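Local coordinates for ABC-type branched-chain amino acid transport systems periplasmic component-like protein (PDB 4N03) that probably captures fatty acids such as palmitic acid as the substrate-binding component of an ABC transporter, at residues A[49-63]-A[301-315]. Numbering follows the deposited sequence. Where two conformers were deposited one is given.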
loop_
_atom_site.group_PDB
_atom_site.type_symbol
_atom_site.label_atom_id
_atom_site.label_comp_id
_atom_site.label_asym_id
_atom_site.label_seq_id
_atom_site.Cartn_x
_atom_site.Cartn_y
_atom_site.Cartn_z
ATOM N N LEU A 49 0.672 9.344 6.007
ATOM C CA LEU A 49 1.056 7.964 5.672
ATOM C C LEU A 49 2.339 7.960 4.871
ATOM O O LEU A 49 3.211 7.135 5.140
ATOM C CB LEU A 49 -0.061 7.221 4.966
ATOM C CG LEU A 49 -1.259 6.951 5.906
ATOM C CD1 LEU A 49 -2.483 6.630 5.087
ATOM C CD2 LEU A 49 -1.007 5.820 6.882
ATOM N N GLY A 50 2.522 8.886 3.948
ATOM C CA GLY A 50 3.786 8.970 3.244
ATOM C C GLY A 50 4.934 9.278 4.192
ATOM O O GLY A 50 6.032 8.739 4.054
ATOM N N LYS A 51 4.710 10.149 5.172
ATOM C CA LYS A 51 5.708 10.414 6.202
ATOM C C LYS A 51 6.069 9.170 6.947
ATOM O O LYS A 51 7.262 8.884 7.158
ATOM C CB LYS A 51 5.235 11.520 7.128
ATOM C CG LYS A 51 6.269 11.964 8.143
ATOM C CD LYS A 51 5.759 13.070 9.059
ATOM C CE LYS A 51 6.884 13.530 10.006
ATOM N NZ LYS A 51 6.450 14.660 10.818
ATOM N N SER A 52 5.069 8.388 7.377
ATOM C CA SER A 52 5.348 7.187 8.126
ATOM C C SER A 52 6.132 6.192 7.311
ATOM O O SER A 52 7.076 5.549 7.840
ATOM C CB SER A 52 4.068 6.550 8.595
ATOM O OG SER A 52 3.371 7.373 9.491
ATOM N N ILE A 53 5.710 5.979 6.057
ATOM C CA ILE A 53 6.397 5.029 5.195
ATOM C C ILE A 53 7.868 5.421 5.007
ATOM O O ILE A 53 8.771 4.609 5.104
ATOM C CB ILE A 53 5.672 4.889 3.847
ATOM C CG1 ILE A 53 4.273 4.315 4.047
ATOM C CG2 ILE A 53 6.459 4.008 2.922
ATOM C CD1 ILE A 53 3.368 4.523 2.853
ATOM N N THR A 54 8.047 6.690 4.705
ATOM C CA THR A 54 9.368 7.241 4.434
ATOM C C THR A 54 10.280 7.143 5.671
ATOM O O THR A 54 11.429 6.745 5.555
ATOM C CB THR A 54 9.244 8.668 3.951
ATOM O OG1 THR A 54 8.524 8.647 2.730
ATOM C CG2 THR A 54 10.579 9.323 3.692
ATOM N N GLN A 55 9.725 7.489 6.824
ATOM C CA GLN A 55 10.499 7.405 8.045
ATOM C C GLN A 55 10.820 6.002 8.417
ATOM O O GLN A 55 11.915 5.723 8.948
ATOM C CB GLN A 55 9.761 8.128 9.199
ATOM C CG GLN A 55 9.805 9.633 9.010
ATOM C CD GLN A 55 9.288 10.458 10.177
ATOM O OE1 GLN A 55 9.601 11.658 10.260
ATOM N NE2 GLN A 55 8.494 9.884 11.032
ATOM N N ALA A 56 9.906 5.054 8.188
ATOM C CA ALA A 56 10.191 3.676 8.476
ATOM C C ALA A 56 11.272 3.087 7.600
ATOM O O ALA A 56 12.102 2.294 8.064
ATOM C CB ALA A 56 8.939 2.811 8.442
ATOM N N GLN A 57 11.295 3.497 6.334
ATOM C CA GLN A 57 12.387 3.115 5.429
ATOM C C GLN A 57 13.714 3.688 5.968
ATOM O O GLN A 57 14.698 2.960 5.991
ATOM C CB GLN A 57 12.140 3.628 4.010
ATOM C CG GLN A 57 10.999 2.912 3.286
ATOM C CD GLN A 57 11.348 2.433 1.916
ATOM O OE1 GLN A 57 12.335 2.818 1.311
ATOM N NE2 GLN A 57 10.476 1.580 1.369
ATOM N N GLN A 58 13.725 4.956 6.342
ATOM C CA GLN A 58 14.963 5.563 6.848
ATOM C C GLN A 58 15.431 4.815 8.151
ATOM O O GLN A 58 16.647 4.614 8.348
ATOM C CB GLN A 58 14.858 7.119 7.004
ATOM C CG GLN A 58 14.511 8.009 5.765
ATOM C CD GLN A 58 15.604 8.269 4.678
ATOM O OE1 GLN A 58 16.795 8.075 4.888
ATOM N NE2 GLN A 58 15.171 8.731 3.494
ATOM N N LEU A 59 14.517 4.403 8.994
ATOM C CA LEU A 59 14.863 3.631 10.169
ATOM C C LEU A 59 15.569 2.341 9.794
ATOM O O LEU A 59 16.649 2.019 10.349
ATOM C CB LEU A 59 13.597 3.311 10.967
ATOM C CG LEU A 59 13.832 2.444 12.215
ATOM C CD1 LEU A 59 14.697 3.048 13.279
ATOM C CD2 LEU A 59 12.490 2.026 12.792
ATOM N N TYR A 60 14.999 1.612 8.846
ATOM C CA TYR A 60 15.606 0.370 8.389
ATOM C C TYR A 60 17.038 0.639 7.834
ATOM O O TYR A 60 17.992 -0.060 8.168
ATOM C CB TYR A 60 14.711 -0.293 7.302
ATOM C CG TYR A 60 15.001 -1.768 7.117
ATOM C CD1 TYR A 60 16.124 -2.211 6.405
ATOM C CD2 TYR A 60 14.177 -2.732 7.665
ATOM C CE1 TYR A 60 16.394 -3.577 6.289
ATOM C CE2 TYR A 60 14.442 -4.066 7.575
ATOM C CZ TYR A 60 15.544 -4.495 6.855
ATOM O OH TYR A 60 15.803 -5.832 6.789
ATOM N N TYR A 61 17.169 1.626 6.952
ATOM C CA TYR A 61 18.454 1.882 6.314
ATOM C C TYR A 61 19.474 2.332 7.366
ATOM O O TYR A 61 20.634 1.957 7.263
ATOM C CB TYR A 61 18.359 2.913 5.192
ATOM C CG TYR A 61 17.388 2.529 4.093
ATOM C CD1 TYR A 61 17.272 1.216 3.658
ATOM C CD2 TYR A 61 16.544 3.454 3.541
ATOM C CE1 TYR A 61 16.366 0.850 2.691
ATOM C CE2 TYR A 61 15.625 3.084 2.541
ATOM C CZ TYR A 61 15.527 1.777 2.142
ATOM O OH TYR A 61 14.611 1.344 1.215
ATOM N N GLU A 62 19.070 3.136 8.341
ATOM C CA GLU A 62 19.980 3.501 9.442
ATOM C C GLU A 62 20.453 2.241 10.176
ATOM O O GLU A 62 21.657 2.151 10.550
ATOM C CB GLU A 62 19.292 4.478 10.392
ATOM C CG GLU A 62 20.026 4.728 11.712
ATOM C CD GLU A 62 19.175 5.533 12.700
ATOM O OE1 GLU A 62 19.205 6.781 12.611
ATOM O OE2 GLU A 62 18.475 4.909 13.560
ATOM N N GLU A 63 19.574 1.340 10.553
ATOM C CA GLU A 63 19.959 0.093 11.217
ATOM C C GLU A 63 20.964 -0.706 10.378
ATOM O O GLU A 63 21.952 -1.223 10.905
ATOM C CB GLU A 63 18.731 -0.768 11.510
ATOM C CG GLU A 63 17.832 -0.140 12.561
ATOM C CD GLU A 63 16.461 -0.791 12.685
ATOM O OE1 GLU A 63 16.039 -1.592 11.798
ATOM O OE2 GLU A 63 15.771 -0.457 13.699
ATOM N N LYS A 301 12.865 6.216 17.765
ATOM C CA LYS A 301 13.480 7.148 16.830
ATOM C C LYS A 301 12.599 8.359 16.578
ATOM O O LYS A 301 13.098 9.482 16.407
ATOM C CB LYS A 301 13.787 6.447 15.497
ATOM C CG LYS A 301 14.372 7.336 14.425
ATOM C CD LYS A 301 15.778 7.830 14.724
ATOM C CE LYS A 301 16.285 8.758 13.632
ATOM N NZ LYS A 301 17.579 9.400 14.004
ATOM N N TYR A 302 11.281 8.122 16.533
ATOM C CA TYR A 302 10.317 9.151 16.133
ATOM C C TYR A 302 9.189 9.239 17.170
ATOM O O TYR A 302 8.038 8.957 16.903
ATOM C CB TYR A 302 9.721 8.835 14.783
ATOM C CG TYR A 302 10.717 8.664 13.687
ATOM C CD1 TYR A 302 11.330 9.743 13.073
ATOM C CD2 TYR A 302 10.939 7.399 13.140
ATOM C CE1 TYR A 302 12.209 9.593 12.011
ATOM C CE2 TYR A 302 11.806 7.231 12.089
ATOM C CZ TYR A 302 12.432 8.317 11.499
ATOM O OH TYR A 302 13.287 8.103 10.411
ATOM N N PRO A 303 9.500 9.733 18.376
ATOM C CA PRO A 303 8.532 9.709 19.467
ATOM C C PRO A 303 7.244 10.542 19.235
ATOM O O PRO A 303 6.223 10.241 19.857
ATOM C CB PRO A 303 9.317 10.292 20.638
ATOM C CG PRO A 303 10.559 10.896 20.055
ATOM C CD PRO A 303 10.818 10.203 18.768
ATOM N N LYS A 304 7.289 11.547 18.355
ATOM C CA LYS A 304 6.163 12.462 18.136
ATOM C C LYS A 304 5.293 12.085 16.928
ATOM O O LYS A 304 4.331 12.800 16.586
ATOM C CB LYS A 304 6.685 13.888 17.953
ATOM C CG LYS A 304 7.690 14.317 19.023
ATOM C CD LYS A 304 8.061 15.781 18.876
ATOM C CE LYS A 304 9.190 16.186 19.816
ATOM N NZ LYS A 304 9.675 17.559 19.502
ATOM N N ASP A 305 5.622 10.979 16.271
ATOM C CA ASP A 305 4.904 10.598 15.039
ATOM C C ASP A 305 4.151 9.318 15.313
ATOM O O ASP A 305 4.740 8.272 15.470
ATOM C CB ASP A 305 5.859 10.393 13.869
ATOM C CG ASP A 305 6.509 11.663 13.414
ATOM O OD1 ASP A 305 5.772 12.665 13.151
ATOM O OD2 ASP A 305 7.745 11.651 13.293
ATOM N N PRO A 306 2.843 9.376 15.304
ATOM C CA PRO A 306 2.104 8.197 15.703
ATOM C C PRO A 306 2.432 6.958 14.865
ATOM O O PRO A 306 2.666 7.055 13.687
ATOM C CB PRO A 306 0.644 8.628 15.483
ATOM C CG PRO A 306 0.665 10.104 15.681
ATOM C CD PRO A 306 1.955 10.534 15.060
ATOM N N LEU A 307 2.476 5.816 15.508
ATOM C CA LEU A 307 2.567 4.557 14.807
ATOM C C LEU A 307 1.334 4.371 13.931
ATOM O O LEU A 307 0.246 4.788 14.303
ATOM C CB LEU A 307 2.694 3.390 15.770
ATOM C CG LEU A 307 3.983 3.345 16.580
ATOM C CD1 LEU A 307 3.832 2.311 17.655
ATOM C CD2 LEU A 307 5.179 3.012 15.713
ATOM N N ASP A 308 1.472 3.734 12.752
ATOM C CA ASP A 308 0.375 3.473 11.852
ATOM C C ASP A 308 0.779 2.359 10.923
ATOM O O ASP A 308 1.906 1.860 10.975
ATOM C CB ASP A 308 -0.070 4.750 11.133
ATOM C CG ASP A 308 0.947 5.327 10.191
ATOM O OD1 ASP A 308 1.726 4.560 9.582
ATOM O OD2 ASP A 308 0.935 6.571 10.010
ATOM N N SER A 309 -0.136 1.963 10.047
ATOM C CA SER A 309 0.105 0.804 9.203
ATOM C C SER A 309 1.104 1.154 8.085
ATOM O O SER A 309 1.729 0.269 7.514
ATOM C CB SER A 309 -1.212 0.266 8.700
ATOM O OG SER A 309 -1.964 -0.270 9.777
ATOM N N GLY A 310 1.312 2.446 7.799
ATOM C CA GLY A 310 2.352 2.862 6.903
ATOM C C GLY A 310 3.751 2.575 7.422
ATOM O O GLY A 310 4.687 2.322 6.656
ATOM N N VAL A 311 3.935 2.609 8.748
ATOM C CA VAL A 311 5.215 2.233 9.332
ATOM C C VAL A 311 5.571 0.789 8.919
ATOM O O VAL A 311 6.697 0.495 8.551
ATOM C CB VAL A 311 5.217 2.430 10.867
ATOM C CG1 VAL A 311 6.526 1.923 11.483
ATOM C CG2 VAL A 311 4.998 3.903 11.223
ATOM N N VAL A 312 4.610 -0.106 9.083
ATOM C CA VAL A 312 4.817 -1.504 8.696
ATOM C C VAL A 312 5.177 -1.617 7.207
ATOM O O VAL A 312 6.115 -2.276 6.832
ATOM C CB VAL A 312 3.561 -2.376 9.011
ATOM C CG1 VAL A 312 3.873 -3.836 8.744
ATOM C CG2 VAL A 312 3.136 -2.212 10.453
ATOM N N ASN A 313 4.418 -0.910 6.375
ATOM C CA ASN A 313 4.626 -0.926 4.952
ATOM C C ASN A 313 5.996 -0.437 4.545
ATOM O O ASN A 313 6.677 -1.041 3.721
ATOM C CB ASN A 313 3.533 -0.093 4.262
ATOM C CG ASN A 313 3.657 -0.099 2.753
ATOM O OD1 ASN A 313 3.652 -1.165 2.084
ATOM N ND2 ASN A 313 3.741 1.041 2.215
ATOM N N GLY A 314 6.437 0.675 5.164
ATOM C CA GLY A 314 7.750 1.178 4.799
ATOM C C GLY A 314 8.869 0.286 5.283
ATOM O O GLY A 314 9.843 0.083 4.565
ATOM N N TYR A 315 8.802 -0.203 6.515
ATOM C CA TYR A 315 9.856 -1.063 7.012
ATOM C C TYR A 315 9.958 -2.306 6.131
ATOM O O TYR A 315 11.034 -2.738 5.793
ATOM C CB TYR A 315 9.549 -1.431 8.463
ATOM C CG TYR A 315 10.750 -1.813 9.300
ATOM C CD1 TYR A 315 11.674 -0.866 9.657
ATOM C CD2 TYR A 315 10.917 -3.077 9.714
ATOM C CE1 TYR A 315 12.757 -1.174 10.525
ATOM C CE2 TYR A 315 11.984 -3.418 10.542
ATOM C CZ TYR A 315 12.917 -2.469 10.895
ATOM O OH TYR A 315 13.948 -2.812 11.792
HETATM O O HOH W 1 4.613 7.968 11.879
HETATM O O HOH W 2 9.989 13.300 12.327
HETATM O O HOH W 3 7.723 0.541 1.492
#
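Ser52 OG, gripped by three partners, donates to Asp308 OD2 at 2.6 Å, meeting that oxygen on the syn side but well out of the carboxylate plane; it also accepts a hydrogen bond from a water, which in turn donates to Pro306 O. Pro48 O, one turn back in helix 47-66, is a further partner that would have to share the hydroxyl hydrogen. Asp308 is the N-cap residue of helix 309-330: CG sits between backbone N and carbonyl carbon (chi1 66°), which turns OD1 back to accept from Val311 N at 3.1 Å. One residue thus caps one helix and ties it to the other. Further out, Asp305 is shared: OD1 forms a salt bridge with Lys51 NZ, while OD2 receives Gln55 NE2 at 3.0 Å from above the carboxylate plane. Gln55 NE2 also bonds to Tyr298 OH, and the amide lies stacked over one face of the Tyr302 ring, planes 10° apart. An alanine in place of Tyr302 would probably leave the Gln55 amide without its flat support and open a gap beside Leu59 CB, which meets the ring edge. Gly314 lets the helices pack closely, its CA 3.6 Å from Ile53 O; a CB there would clash with that oxygen. Tyr315 then fits as a knob among Ala56, Leu59, Tyr60 and Glu63, with Tyr60 CD2 over its ring centre in a T-shaped pair. The axes pass at 7.0 Å, crossing at -42°, and Leu49 and Gly310 touch the bound palmitic acid, so this helix pair borders the ligand site in the periplasmic-binding-protein fold of the leucine-binding protein family.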